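Local coordinates for protein Cwp19 (Clostridioides difficile, PDB 5OQ3) that probably breaks down cell-wall peptidoglycan as a surface-layer-associated hydrolase, this chain being its TIM-barrel glycoside hydrolase domain, at residues 85-90 and 94-99; 203-208 and 212-217; 300-305 and 344-349. One frame throughout, in Å; residues are numbered along the deposited sequence.

Interaction 1: 85-90 and 94-99; sequences INPWSE and GTQGKD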
ATOM      1  N   ILE A  85      -8.433  18.168   6.982  1.00 16.80           N
ATOM      2  CA  ILE A  85      -7.843  18.259   5.631  1.00 17.69           C
ATOM      3  C   ILE A  85      -8.663  17.446   4.608  1.00 16.37           C
ATOM      4  O   ILE A  85      -8.945  17.925   3.508  1.00 19.22           O
ATOM      5  CB  ILE A  85      -6.369  17.747   5.633  1.00 16.96           C
ATOM      6  CG1 ILE A  85      -5.519  18.500   6.679  1.00 17.84           C
ATOM      7  CG2 ILE A  85      -5.750  17.859   4.233  1.00 17.47           C
ATOM      8  CD1 ILE A  85      -4.158  17.867   6.907  1.00 20.47           C
ATOM      9  N   ASN A  86      -8.992  16.201   4.937  1.00 14.05           N
ATOM     10  CA  ASN A  86      -9.546  15.253   3.993  1.00 14.23           C
ATOM     11  C   ASN A  86     -10.926  14.829   4.438  1.00 14.16           C
ATOM     12  O   ASN A  86     -11.220  14.790   5.625  1.00 16.10           O
ATOM     13  CB  ASN A  86      -8.602  14.036   3.865  1.00 12.66           C
ATOM     14  CG  ASN A  86      -7.322  14.404   3.167  1.00 13.02           C
ATOM     15  OD1 ASN A  86      -7.336  14.688   1.993  1.00 15.65           O
ATOM     16  ND2 ASN A  86      -6.219  14.446   3.913  1.00 13.34           N
ATOM     17  N   PRO A  87     -11.815  14.501   3.474  1.00 14.40           N
ATOM     18  CA  PRO A  87     -13.219  14.204   3.788  1.00 13.20           C
ATOM     19  C   PRO A  87     -13.414  12.796   4.317  1.00 13.29           C
ATOM     20  O   PRO A  87     -12.665  11.876   3.949  1.00 13.57           O
ATOM     21  CB  PRO A  87     -13.899  14.279   2.422  1.00 14.87           C
ATOM     22  CG  PRO A  87     -12.799  13.899   1.463  1.00 14.58           C
ATOM     23  CD  PRO A  87     -11.570  14.568   2.027  1.00 13.66           C
ATOM     24  N   TRP A  88     -14.479  12.580   5.106  1.00 12.23           N
ATOM     25  CA  TRP A  88     -14.824  11.224   5.541  1.00 12.63           C
ATOM     26  C   TRP A  88     -14.997  10.287   4.360  1.00 12.82           C
ATOM     27  O   TRP A  88     -15.658  10.626   3.366  1.00 14.40           O
ATOM     28  CB  TRP A  88     -16.120  11.205   6.359  1.00 14.17           C
ATOM     29  CG  TRP A  88     -16.046  11.885   7.700  1.00 15.54           C
ATOM     30  CD1 TRP A  88     -16.579  13.092   8.054  1.00 16.64           C
ATOM     31  CD2 TRP A  88     -15.443  11.345   8.872  1.00 15.34           C
ATOM     32  NE1 TRP A  88     -16.324  13.340   9.383  1.00 17.01           N
ATOM     33  CE2 TRP A  88     -15.665  12.261   9.916  1.00 16.44           C
ATOM     34  CE3 TRP A  88     -14.758  10.144   9.148  1.00 14.86           C
ATOM     35  CZ2 TRP A  88     -15.181  12.044  11.222  1.00 19.22           C
ATOM     36  CZ3 TRP A  88     -14.277   9.933  10.444  1.00 15.98           C
ATOM     37  CH2 TRP A  88     -14.514  10.871  11.462  1.00 17.21           C
ATOM     38  N   SER A  89     -14.473   9.078   4.483  1.00 12.54           N
ATOM     39  CA  SER A  89     -14.556   8.101   3.393  1.00 14.24           C
ATOM     40  C   SER A  89     -15.991   7.615   3.169  1.00 15.09           C
ATOM     41  O   SER A  89     -16.713   7.305   4.102  1.00 15.59           O
ATOM     42  CB  SER A  89     -13.675   6.890   3.700  1.00 13.93           C
ATOM     43  OG  SER A  89     -13.796   5.912   2.683  1.00 14.63           O
ATOM     44  N   GLU A  90     -16.372   7.517   1.901  1.00 15.05           N
ATOM     45  CA  GLU A  90     -17.663   6.979   1.529  1.00 16.12           C
ATOM     46  C   GLU A  90     -17.828   5.525   1.933  1.00 15.36           C
ATOM     47  O   GLU A  90     -18.963   5.036   1.969  1.00 16.44           O
ATOM     48  CB  GLU A  90     -17.856   7.081   0.030  1.00 18.60           C
ATOM     49  CG  GLU A  90     -17.052   6.087  -0.780  1.00 18.45           C
ATOM     50  CD  GLU A  90     -16.821   6.533  -2.202  1.00 21.16           C
ATOM     51  OE1 GLU A  90     -17.496   5.993  -3.100  1.00 27.60           O
ATOM     52  OE2 GLU A  90     -16.003   7.453  -2.410  1.00 22.76           O
ATOM     53  N   GLY A  94     -21.525   5.137   2.772  1.00 16.49           N
ATOM     54  CA  GLY A  94     -22.064   5.146   1.390  1.00 24.39           C
ATOM     55  C   GLY A  94     -21.950   6.518   0.746  1.00 24.60           C
ATOM     56  O   GLY A  94     -22.202   6.641  -0.438  1.00 29.67           O
ATOM     57  N   THR A  95     -21.625   7.556   1.522  1.00 22.50           N
ATOM     58  CA  THR A  95     -21.569   8.947   1.035  1.00 25.29           C
ATOM     59  C   THR A  95     -20.262   9.654   1.413  1.00 23.16           C
ATOM     60  O   THR A  95     -19.961   9.775   2.613  1.00 20.80           O
ATOM     61  CB  THR A  95     -22.769   9.749   1.620  1.00 26.73           C
ATOM     62  OG1 THR A  95     -23.983   9.086   1.269  1.00 34.34           O
ATOM     63  CG2 THR A  95     -22.796  11.183   1.104  1.00 29.44           C
ATOM     64  N   GLN A  96     -19.492  10.135   0.414  1.00 22.82           N
ATOM     65  CA  GLN A  96     -18.234  10.803   0.731  1.00 22.44           C
ATOM     66  C   GLN A  96     -18.526  12.085   1.493  1.00 21.26           C
ATOM     67  O   GLN A  96     -19.427  12.840   1.145  1.00 23.79           O
ATOM     68  CB  GLN A  96     -17.338  11.105  -0.496  1.00 25.66           C
ATOM     69  CG  GLN A  96     -15.892  11.465  -0.074  1.00 25.71           C
ATOM     70  CD  GLN A  96     -14.997  11.790  -1.245  1.00 25.41           C
ATOM     71  OE1 GLN A  96     -15.164  12.816  -1.881  1.00 29.02           O
ATOM     72  NE2 GLN A  96     -14.034  10.916  -1.532  1.00 24.45           N
ATOM     73  N   GLY A  97     -17.769  12.294   2.555  1.00 18.73           N
ATOM     74  CA  GLY A  97     -17.876  13.480   3.355  1.00 19.62           C
ATOM     75  C   GLY A  97     -18.829  13.356   4.519  1.00 18.50           C
ATOM     76  O   GLY A  97     -18.846  14.232   5.378  1.00 21.37           O
ATOM     77  N   LYS A  98     -19.616  12.285   4.563  1.00 18.06           N
ATOM     78  CA  LYS A  98     -20.630  12.111   5.620  1.00 19.47           C
ATOM     79  C   LYS A  98     -19.998  11.614   6.917  1.00 19.83           C
ATOM     80  O   LYS A  98     -19.361  10.561   6.927  1.00 19.07           O
ATOM     81  CB  LYS A  98     -21.723  11.145   5.177  1.00 19.14           C
ATOM     82  CG  LYS A  98     -22.813  10.973   6.239  1.00 21.73           C
ATOM     83  CD  LYS A  98     -24.049  10.227   5.726  1.00 25.40           C
ATOM     84  CE  LYS A  98     -25.051  10.027   6.874  1.00 30.06           C
ATOM     85  NZ  LYS A  98     -26.349   9.530   6.385  1.00 39.72           N
ATOM     86  N   ASP A  99     -20.225  12.343   8.014  1.00 18.45           N
ATOM     87  CA  ASP A  99     -19.712  11.963   9.322  1.00 18.05           C
ATOM     88  C   ASP A  99     -20.425  10.683   9.737  1.00 18.43           C
ATOM     89  O   ASP A  99     -21.646  10.650   9.797  1.00 20.62           O
ATOM     90  CB  ASP A  99     -19.984  13.093  10.335  1.00 22.16           C
ATOM     91  CG  ASP A  99     -19.283  12.892  11.660  1.00 24.76           C
ATOM     92  OD1 ASP A  99     -19.161  11.762  12.122  1.00 21.37           O
ATOM     93  OD2 ASP A  99     -18.862  13.899  12.258  1.00 34.51           O
TER
HETATM   94  O   HOH W   1     -15.925  15.174   5.525  1.00 21.79           O
HETATM   95  O   HOH W   2     -17.405  15.951   9.960  1.00 42.55           O
HETATM   96  O   HOH W   3     -18.820   8.285   5.619  1.00 18.58           O
HETATM   97  O   HOH W   4     -14.641   8.447  -0.239  1.00 17.79           O

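Interaction 2: 203-208 and 212-217; sequences ATYQKY and QNKDNW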
ATOM      1  N   ALA A 203       2.544  20.798 -18.573  1.00 11.23           N
ATOM      2  CA  ALA A 203       2.761  22.131 -18.013  1.00 10.83           C
ATOM      3  C   ALA A 203       3.605  22.049 -16.751  1.00  9.40           C
ATOM      4  O   ALA A 203       4.497  22.857 -16.546  1.00 10.20           O
ATOM      5  CB  ALA A 203       1.430  22.807 -17.736  1.00 13.34           C
ATOM      6  N   THR A 204       3.345  21.044 -15.911  1.00  9.38           N
ATOM      7  CA  THR A 204       4.114  20.820 -14.710  1.00  8.31           C
ATOM      8  C   THR A 204       5.576  20.565 -15.069  1.00  8.04           C
ATOM      9  O   THR A 204       6.481  21.110 -14.445  1.00  9.07           O
ATOM     10  CB  THR A 204       3.534  19.619 -13.955  1.00  9.04           C
ATOM     11  OG1 THR A 204       2.127  19.754 -13.874  1.00 11.63           O
ATOM     12  CG2 THR A 204       4.105  19.512 -12.574  1.00  9.94           C
ATOM     13  N   TYR A 205       5.818  19.717 -16.038  1.00  8.71           N
ATOM     14  CA  TYR A 205       7.190  19.414 -16.526  1.00  9.24           C
ATOM     15  C   TYR A 205       7.900  20.668 -17.045  1.00  9.99           C
ATOM     16  O   TYR A 205       9.063  20.949 -16.739  1.00 10.41           O
ATOM     17  CB  TYR A 205       7.154  18.276 -17.561  1.00  9.04           C
ATOM     18  CG  TYR A 205       8.483  18.090 -18.214  1.00  9.81           C
ATOM     19  CD1 TYR A 205       9.561  17.548 -17.508  1.00  9.44           C
ATOM     20  CD2 TYR A 205       8.722  18.550 -19.498  1.00 10.73           C
ATOM     21  CE1 TYR A 205      10.828  17.465 -18.075  1.00  9.66           C
ATOM     22  CE2 TYR A 205       9.980  18.445 -20.094  1.00 11.61           C
ATOM     23  CZ  TYR A 205      11.035  17.916 -19.377  1.00  9.98           C
ATOM     24  OH  TYR A 205      12.266  17.816 -19.959  1.00 12.92           O
ATOM     25  N   GLN A 206       7.173  21.456 -17.818  1.00 10.83           N
ATOM     26  CA  GLN A 206       7.780  22.689 -18.336  1.00 12.12           C
ATOM     27  C   GLN A 206       8.165  23.642 -17.226  1.00 11.27           C
ATOM     28  O   GLN A 206       9.189  24.321 -17.292  1.00 14.68           O
ATOM     29  CB  GLN A 206       6.842  23.360 -19.335  1.00 14.27           C
ATOM     30  CG  GLN A 206       6.725  22.643 -20.650  1.00 19.33           C
ATOM     31  CD  GLN A 206       5.795  23.364 -21.607  1.00 27.87           C
ATOM     32  OE1 GLN A 206       4.733  22.869 -21.912  1.00 43.99           O
ATOM     33  NE2 GLN A 206       6.178  24.558 -22.048  1.00 31.17           N
ATOM     34  N   LYS A 207       7.338  23.723 -16.201  1.00 11.05           N
ATOM     35  CA  LYS A 207       7.590  24.666 -15.117  1.00 12.05           C
ATOM     36  C   LYS A 207       8.663  24.204 -14.157  1.00 11.60           C
ATOM     37  O   LYS A 207       9.458  25.011 -13.676  1.00 13.57           O
ATOM     38  CB  LYS A 207       6.299  24.925 -14.327  1.00 12.52           C
ATOM     39  CG  LYS A 207       6.454  26.016 -13.276  1.00 14.14           C
ATOM     40  CD  LYS A 207       5.138  26.558 -12.799  1.00 16.88           C
ATOM     41  CE  LYS A 207       5.348  27.539 -11.658  1.00 20.43           C
ATOM     42  NZ  LYS A 207       5.866  28.816 -12.193  1.00 25.18           N
ATOM     43  N   TYR A 208       8.715  22.903 -13.869  1.00 10.17           N
ATOM     44  CA  TYR A 208       9.589  22.383 -12.793  1.00 10.41           C
ATOM     45  C   TYR A 208      10.669  21.427 -13.251  1.00 10.72           C
ATOM     46  O   TYR A 208      11.610  21.186 -12.486  1.00 13.24           O
ATOM     47  CB  TYR A 208       8.741  21.683 -11.724  1.00 11.24           C
ATOM     48  CG  TYR A 208       7.715  22.552 -11.057  1.00 11.60           C
ATOM     49  CD1 TYR A 208       8.081  23.478 -10.127  1.00 13.12           C
ATOM     50  CD2 TYR A 208       6.366  22.506 -11.437  1.00 12.94           C
ATOM     51  CE1 TYR A 208       7.164  24.288  -9.505  1.00 12.95           C
ATOM     52  CE2 TYR A 208       5.437  23.315 -10.829  1.00 13.21           C
ATOM     53  CZ  TYR A 208       5.850  24.221  -9.884  1.00 13.86           C
ATOM     54  OH  TYR A 208       4.928  25.052  -9.327  1.00 18.83           O
ATOM     55  N   GLN A 212      15.150  18.137 -17.807  1.00  9.02           N
ATOM     56  CA  GLN A 212      15.575  16.749 -17.503  1.00  9.10           C
ATOM     57  C   GLN A 212      14.769  15.772 -18.328  1.00  9.60           C
ATOM     58  O   GLN A 212      13.632  16.047 -18.662  1.00  9.83           O
ATOM     59  CB  GLN A 212      15.374  16.482 -15.986  1.00 10.32           C
ATOM     60  CG  GLN A 212      15.825  15.121 -15.511  1.00 10.02           C
ATOM     61  CD  GLN A 212      15.767  14.963 -14.028  1.00 10.73           C
ATOM     62  OE1 GLN A 212      14.947  15.624 -13.334  1.00 13.14           O
ATOM     63  NE2 GLN A 212      16.611  14.068 -13.495  1.00 13.18           N
ATOM     64  N   ASN A 213      15.355  14.607 -18.620  1.00  9.23           N
ATOM     65  CA  ASN A 213      14.594  13.501 -19.176  1.00 10.35           C
ATOM     66  C   ASN A 213      13.300  13.382 -18.378  1.00  9.01           C
ATOM     67  O   ASN A 213      13.300  13.278 -17.146  1.00  8.93           O
ATOM     68  CB  ASN A 213      15.429  12.231 -19.029  1.00 12.45           C
ATOM     69  CG  ASN A 213      14.717  11.011 -19.496  1.00 12.36           C
ATOM     70  OD1 ASN A 213      13.890  10.457 -18.776  1.00 14.10           O
ATOM     71  ND2 ASN A 213      14.965  10.620 -20.708  1.00 19.71           N
ATOM     72  N   LYS A 214      12.181  13.377 -19.087  1.00  9.34           N
ATOM     73  CA  LYS A 214      10.914  13.493 -18.417  1.00  9.29           C
ATOM     74  C   LYS A 214      10.583  12.291 -17.538  1.00  9.59           C
ATOM     75  O   LYS A 214      10.026  12.441 -16.454  1.00  9.23           O
ATOM     76  CB  LYS A 214       9.771  13.737 -19.403  1.00 12.42           C
ATOM     77  CG  LYS A 214       8.418  14.002 -18.720  1.00 14.25           C
ATOM     78  CD  LYS A 214       7.356  14.609 -19.638  1.00 19.13           C
ATOM     79  CE  LYS A 214       6.862  13.658 -20.669  1.00 24.72           C
ATOM     80  NZ  LYS A 214       5.980  14.448 -21.605  1.00 28.62           N
ATOM     81  N   ASP A 215      10.972  11.113 -17.988  1.00  9.74           N
ATOM     82  CA  ASP A 215      10.662   9.931 -17.242  1.00 10.87           C
ATOM     83  C   ASP A 215      11.522   9.842 -16.003  1.00  9.58           C
ATOM     84  O   ASP A 215      11.037   9.418 -14.945  1.00  8.98           O
ATOM     85  CB  ASP A 215      10.752   8.669 -18.076  1.00 13.66           C
ATOM     86  CG  ASP A 215       9.642   8.571 -19.093  1.00 16.12           C
ATOM     87  OD1 ASP A 215       8.644   9.285 -19.011  1.00 17.60           O
ATOM     88  OD2 ASP A 215       9.736   7.717 -19.948  1.00 23.55           O
ATOM     89  N   ASN A 216      12.762  10.303 -16.070  1.00  8.98           N
ATOM     90  CA  ASN A 216      13.587  10.381 -14.893  1.00  8.15           C
ATOM     91  C   ASN A 216      13.030  11.418 -13.884  1.00  7.88           C
ATOM     92  O   ASN A 216      13.058  11.168 -12.687  1.00  7.68           O
ATOM     93  CB  ASN A 216      15.053  10.753 -15.243  1.00  9.30           C
ATOM     94  CG  ASN A 216      15.787   9.695 -16.057  1.00 10.14           C
ATOM     95  OD1 ASN A 216      15.312   8.606 -16.244  1.00 14.42           O
ATOM     96  ND2 ASN A 216      16.990  10.044 -16.498  1.00 12.78           N
ATOM     97  N   TRP A 217      12.530  12.522 -14.407  1.00  6.77           N
ATOM     98  CA  TRP A 217      11.905  13.529 -13.571  1.00  7.83           C
ATOM     99  C   TRP A 217      10.660  12.969 -12.865  1.00  6.90           C
ATOM    100  O   TRP A 217      10.468  13.202 -11.688  1.00  7.64           O
ATOM    101  CB  TRP A 217      11.565  14.761 -14.436  1.00  8.91           C
ATOM    102  CG  TRP A 217      10.778  15.825 -13.777  1.00  7.92           C
ATOM    103  CD1 TRP A 217      11.211  16.759 -12.882  1.00  8.85           C
ATOM    104  CD2 TRP A 217       9.369  16.039 -13.943  1.00  8.42           C
ATOM    105  NE1 TRP A 217      10.150  17.549 -12.520  1.00  9.06           N
ATOM    106  CE2 TRP A 217       9.007  17.125 -13.154  1.00  8.94           C
ATOM    107  CE3 TRP A 217       8.380  15.389 -14.689  1.00  8.49           C
ATOM    108  CZ2 TRP A 217       7.682  17.580 -13.062  1.00  9.32           C
ATOM    109  CZ3 TRP A 217       7.115  15.842 -14.632  1.00  9.75           C
ATOM    110  CH2 TRP A 217       6.757  16.926 -13.833  1.00  9.54           C
TER
HETATM  111  O   HOH W   5      10.912  18.852 -10.031  1.00 22.23           O

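Interaction 3: 300-305 and 344-349; sequences ADYSKL and VQQVTL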
ATOM      1  N   ALA A 300       7.138 -14.604 -14.286  1.00 17.05           N
ATOM      2  CA  ALA A 300       7.328 -13.912 -13.023  1.00 15.49           C
ATOM      3  C   ALA A 300       7.437 -14.960 -11.898  1.00 14.27           C
ATOM      4  O   ALA A 300       6.482 -15.193 -11.129  1.00 15.46           O
ATOM      5  CB  ALA A 300       6.190 -12.938 -12.750  1.00 14.87           C
ATOM      6  N   ASP A 301       8.580 -15.650 -11.895  1.00 13.80           N
ATOM      7  CA  ASP A 301       8.782 -16.816 -11.054  1.00 14.01           C
ATOM      8  C   ASP A 301       9.043 -16.359  -9.640  1.00 12.50           C
ATOM      9  O   ASP A 301      10.049 -15.722  -9.352  1.00 14.15           O
ATOM     10  CB  ASP A 301       9.945 -17.627 -11.602  1.00 15.68           C
ATOM     11  CG  ASP A 301      10.139 -18.980 -10.872  1.00 17.48           C
ATOM     12  OD1 ASP A 301       9.659 -19.153  -9.732  1.00 18.09           O
ATOM     13  OD2 ASP A 301      10.714 -19.886 -11.469  1.00 22.10           O
ATOM     14  N   TYR A 302       8.105 -16.674  -8.762  1.00 11.75           N
ATOM     15  CA  TYR A 302       8.263 -16.352  -7.364  1.00 10.63           C
ATOM     16  C   TYR A 302       9.654 -16.687  -6.812  1.00 10.77           C
ATOM     17  O   TYR A 302      10.261 -15.898  -6.070  1.00 11.61           O
ATOM     18  CB  TYR A 302       7.193 -17.079  -6.533  1.00 10.75           C
ATOM     19  CG  TYR A 302       7.211 -16.747  -5.050  1.00 10.30           C
ATOM     20  CD1 TYR A 302       8.058 -17.438  -4.147  1.00  9.89           C
ATOM     21  CD2 TYR A 302       6.384 -15.749  -4.518  1.00 10.56           C
ATOM     22  CE1 TYR A 302       8.052 -17.145  -2.788  1.00 10.02           C
ATOM     23  CE2 TYR A 302       6.401 -15.447  -3.172  1.00  9.39           C
ATOM     24  CZ  TYR A 302       7.217 -16.146  -2.309  1.00  9.87           C
ATOM     25  OH  TYR A 302       7.194 -15.834  -0.990  1.00 10.54           O
ATOM     26  N   SER A 303      10.161 -17.854  -7.131  1.00 11.63           N
ATOM     27  CA  SER A 303      11.447 -18.262  -6.579  0.67 12.33           C
ATOM     28  C   SER A 303      12.602 -17.356  -7.073  1.00 12.62           C
ATOM     29  O   SER A 303      13.536 -17.085  -6.308  1.00 13.46           O
ATOM     30  CB  SER A 303      11.706 -19.742  -6.867  0.67 13.29           C
ATOM     31  OG  SER A 303      12.064 -19.956  -8.209  0.67 16.48           O
ATOM     32  N   LYS A 304      12.545 -16.888  -8.309  1.00 11.78           N
ATOM     33  CA  LYS A 304      13.570 -15.979  -8.837  1.00 12.56           C
ATOM     34  C   LYS A 304      13.429 -14.614  -8.199  1.00 12.14           C
ATOM     35  O   LYS A 304      14.428 -13.960  -7.846  1.00 12.94           O
ATOM     36  CB  LYS A 304      13.451 -15.854 -10.369  1.00 15.36           C
ATOM     37  CG  LYS A 304      13.804 -17.157 -11.076  1.00 19.17           C
ATOM     38  CD  LYS A 304      13.847 -16.980 -12.585  1.00 23.61           C
ATOM     39  CE  LYS A 304      14.358 -18.241 -13.254  1.00 31.44           C
ATOM     40  NZ  LYS A 304      14.090 -18.179 -14.707  1.00 39.25           N
ATOM     41  N   LEU A 305      12.185 -14.185  -8.005  1.00 11.17           N
ATOM     42  CA  LEU A 305      11.965 -12.869  -7.453  1.00 10.92           C
ATOM     43  C   LEU A 305      12.336 -12.749  -5.985  1.00  9.18           C
ATOM     44  O   LEU A 305      12.856 -11.693  -5.577  1.00 10.54           O
ATOM     45  CB  LEU A 305      10.532 -12.426  -7.744  1.00 10.73           C
ATOM     46  CG  LEU A 305      10.336 -11.970  -9.211  1.00 12.15           C
ATOM     47  CD1 LEU A 305       8.863 -12.014  -9.605  1.00 14.32           C
ATOM     48  CD2 LEU A 305      10.976 -10.592  -9.425  1.00 12.08           C
ATOM     49  N   VAL A 344       2.769 -22.532   2.317  1.00 10.48           N
ATOM     50  CA  VAL A 344       3.822 -23.078   3.176  1.00 10.69           C
ATOM     51  C   VAL A 344       5.140 -23.179   2.395  1.00 10.19           C
ATOM     52  O   VAL A 344       6.204 -22.830   2.889  1.00 10.91           O
ATOM     53  CB  VAL A 344       3.397 -24.434   3.790  1.00 12.49           C
ATOM     54  CG1 VAL A 344       4.584 -25.074   4.487  1.00 13.11           C
ATOM     55  CG2 VAL A 344       2.257 -24.210   4.781  1.00 14.00           C
ATOM     56  N   GLN A 345       5.072 -23.676   1.180  1.00 11.06           N
ATOM     57  CA  GLN A 345       6.248 -23.740   0.315  1.00 11.73           C
ATOM     58  C   GLN A 345       6.874 -22.354   0.083  1.00 10.56           C
ATOM     59  O   GLN A 345       8.112 -22.203   0.136  1.00 10.35           O
ATOM     60  CB  GLN A 345       5.865 -24.391  -1.015  1.00 13.11           C
ATOM     61  CG  GLN A 345       7.033 -24.603  -1.954  1.00 12.28           C
ATOM     62  CD  GLN A 345       6.640 -25.164  -3.302  1.00 17.13           C
ATOM     63  OE1 GLN A 345       5.472 -25.403  -3.558  1.00 20.66           O
ATOM     64  NE2 GLN A 345       7.620 -25.309  -4.194  1.00 17.28           N
ATOM     65  N   GLN A 346       6.052 -21.348  -0.199  1.00 10.05           N
ATOM     66  CA  GLN A 346       6.578 -20.013  -0.391  1.00  9.68           C
ATOM     67  C   GLN A 346       7.267 -19.482   0.838  1.00  9.61           C
ATOM     68  O   GLN A 346       8.372 -18.957   0.724  1.00 10.15           O
ATOM     69  CB  GLN A 346       5.470 -19.067  -0.890  1.00  8.90           C
ATOM     70  CG  GLN A 346       4.926 -19.380  -2.259  1.00 10.74           C
ATOM     71  CD  GLN A 346       4.199 -18.196  -2.910  1.00 10.90           C
ATOM     72  OE1 GLN A 346       3.843 -17.203  -2.255  1.00 11.72           O
ATOM     73  NE2 GLN A 346       3.894 -18.346  -4.197  1.00 12.80           N
ATOM     74  N   VAL A 347       6.640 -19.560   2.007  1.00  9.71           N
ATOM     75  CA  VAL A 347       7.244 -18.978   3.178  1.00  9.83           C
ATOM     76  C   VAL A 347       8.469 -19.774   3.629  1.00  9.63           C
ATOM     77  O   VAL A 347       9.443 -19.208   4.083  1.00 10.12           O
ATOM     78  CB  VAL A 347       6.216 -18.813   4.319  1.00 11.38           C
ATOM     79  CG1 VAL A 347       6.874 -18.349   5.603  1.00 11.28           C
ATOM     80  CG2 VAL A 347       5.151 -17.790   3.916  1.00 12.13           C
ATOM     81  N   THR A 348       8.461 -21.087   3.427  1.00 10.21           N
ATOM     82  CA  THR A 348       9.649 -21.900   3.698  1.00  9.88           C
ATOM     83  C   THR A 348      10.849 -21.418   2.855  1.00  9.42           C
ATOM     84  O   THR A 348      11.973 -21.283   3.349  1.00 10.70           O
ATOM     85  CB  THR A 348       9.338 -23.379   3.468  1.00 10.71           C
ATOM     86  OG1 THR A 348       8.288 -23.796   4.346  1.00 12.36           O
ATOM     87  CG2 THR A 348      10.568 -24.262   3.703  1.00 11.01           C
ATOM     88  N   LEU A 349      10.602 -21.107   1.588  1.00  9.34           N
ATOM     89  CA  LEU A 349      11.642 -20.567   0.733  1.00  9.21           C
ATOM     90  C   LEU A 349      12.105 -19.207   1.243  1.00  9.55           C
ATOM     91  O   LEU A 349      13.317 -18.950   1.285  1.00 10.11           O
ATOM     92  CB  LEU A 349      11.146 -20.497  -0.700  1.00 10.19           C
ATOM     93  CG  LEU A 349      12.168 -19.986  -1.725  1.00 11.27           C
ATOM     94  CD1 LEU A 349      13.412 -20.888  -1.782  1.00 11.61           C
ATOM     95  CD2 LEU A 349      11.521 -19.793  -3.085  1.00 12.52           C
TER

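Interaction 1: 85-90 and 94-99
W88 and G97 are tied by a nearly straight backbone bond, G97 N to W88 O at 2.8 Å (168° at the hydrogen). A second backbone bond, G94 N to E90 O at 2.7 Å, spans the short helix 90-93, and G94 leaves that helix with positive phi. G97 also has positive phi, within the type II turn T95-K98, which swings the chain back so that D99 returns to the indole of W88.

Packing centres on that indole. W88 CG is anti to its carbonyl carbon (chi1 -67°) and D99 CG anti to its backbone N, so the side chains run side by side, pointing the same way, with carboxylate and ring planes 34° apart. D99 CA sits over one face, 3.8 Å from the centroid of the five-membered ring, as a CH-pi contact; D99 OD1 itself is held by G101 N. At the other end, Q96 CG touches W88 O at 3.5 Å, and P87 CG rests 4.1 Å from Q96 CD.

Waters fill in the polar links. One accepts from W88 N and donates to G97 O, another joins S89 O to K98 O, and a third, in the plane of the indole, accepts from W88 NE1 at 2.9 Å. A fourth accepts from E90 N and from Q96 NE2 while donating to E90 OE2 at 2.7 Å; that carboxylate also forms a salt bridge with K76.

S89 caps helix 90-93 through OG, which meets Y91 N and also D78. This compact, water-bridged turn belongs to the long beta-alpha loop between strand 68-74 and helix 104-114 of the TIM barrel.

Interaction 2: 203-208 and 212-217
Y205 and W217 meet across a helix-loop-helix turn, in which the short helix 202-208 packs against the first turn of helix 214-236. Both helices belong to the connection between barrel strands 186-189 and 241-244.

The aromatic contact is T-shaped. The edge of the Y205 ring is directed at the face of W217, with centroids 5.4 Å apart and planes at 70°; Y205 CD1 comes within 3.7 Å of W217 CE3. Both rings leave their helices with CG anti to the backbone N (chi1 171° for Y205, 173° for W217), which sends each ring toward the other helix. The indole also slides under the backbone of the first helix, so that Y205 CA adds a CH-pi contact over its six-membered ring.

Aliphatic groups add to the contact. K214 CG, itself anti to the backbone N, lies over one face of the Y205 ring, 4.2 Å from the centroid, with CD following across the same ring. T204 CG2 meets the indole at its rim, 3.9 Å from W217 CH2, the two side chains crossing at about a right angle. T204 OG1 is taken up by D161, and the T204 side chain also touches L164.

Polar bonds fasten the ends. The hydroxyl of Y205 donates to Q212 O at 2.6 Å, pinning the tip of the ring to the residue just ahead of the N-cap. That N-cap is N213, whose OD1 accepts from N216 N at 2.9 Å in its carbonyl plane. The indole nitrogen is served by a water: W217 NE1 donates to it at 2.9 Å, and the same water reaches Y208 O by a weak bond.

Interaction 3: 300-305 and 344-349
Y302 sends its ring toward Q346 with CG anti to the backbone N, while Q346 turns CG beside its own backbone N (chi1 -66°) and runs on extended, carrying its amide over the tyrosine; the final torsion (chi3 -15°) turns it nearly flat on the ring.

The result is an amide-aromatic stack. Amide and ring planes are 17° apart, and Q346 CD stands 3.5 Å above the plane over the centre of the ring. Q346 OE1 lies over the CE2 side, 3.2 Å from Y302 CE2, and Q346 NE2 over the CD2 side, 3.6 Å from Y302 CD2. The methylene belongs to the same layer: Q346 CG makes a CH-pi contact 4.0 Å from the ring centroid, and Q346 CB approaches the CZ end.

Y302 OH and Q346 NE2 are each anchored by other residues, which should limit rotation of the stacked groups. Y302 OH is hydrogen-bonded to N350, on the same helix as Q346, and to Q324 on strand 319-324; Q346 NE2 is hydrogen-bonded to E342 and more weakly to W293 O.

A smaller apolar patch lies beside the stack. L349 CD2 touches S303 CB at 3.8 Å and comes near the plane of the Y302 ring at its edge, 4.3 Å from CD1. The turn carrying Y302 and S303 is fixed at its start by D301, an N-cap whose OD1 accepts from S303 N at 3.0 Å, from above the carboxylate plane; G296 N also reaches this oxygen.

Y302 further rests on I322 of strand 319-324. The contact thus joins helices 302-313 and 343-350, which follow successive barrel strands 286-287 and 319-324, as neighbours in the outer helical layer of a TIM barrel.

The three contacts come in series along the chain and share one eight-stranded parallel barrel without touching. Interaction 1 follows strand 68-74, interaction 2 follows strand 186-189, and interaction 3 pairs the helices after strands 286-287 and 319-324. The centres of interactions 1 and 2 are 34 Å apart and those of interactions 2 and 3 are 38 Å apart; interactions 1 and 3, 40 Å apart, lie on opposite sides of the chain's centre. In this glycoside hydrolase domain, interactions 1 and 2 each close a local turn within a single strand-to-strand connection, whereas interaction 3, its segments 39 residues apart in sequence, ties neighbouring helices of the outer layer from two successive connections.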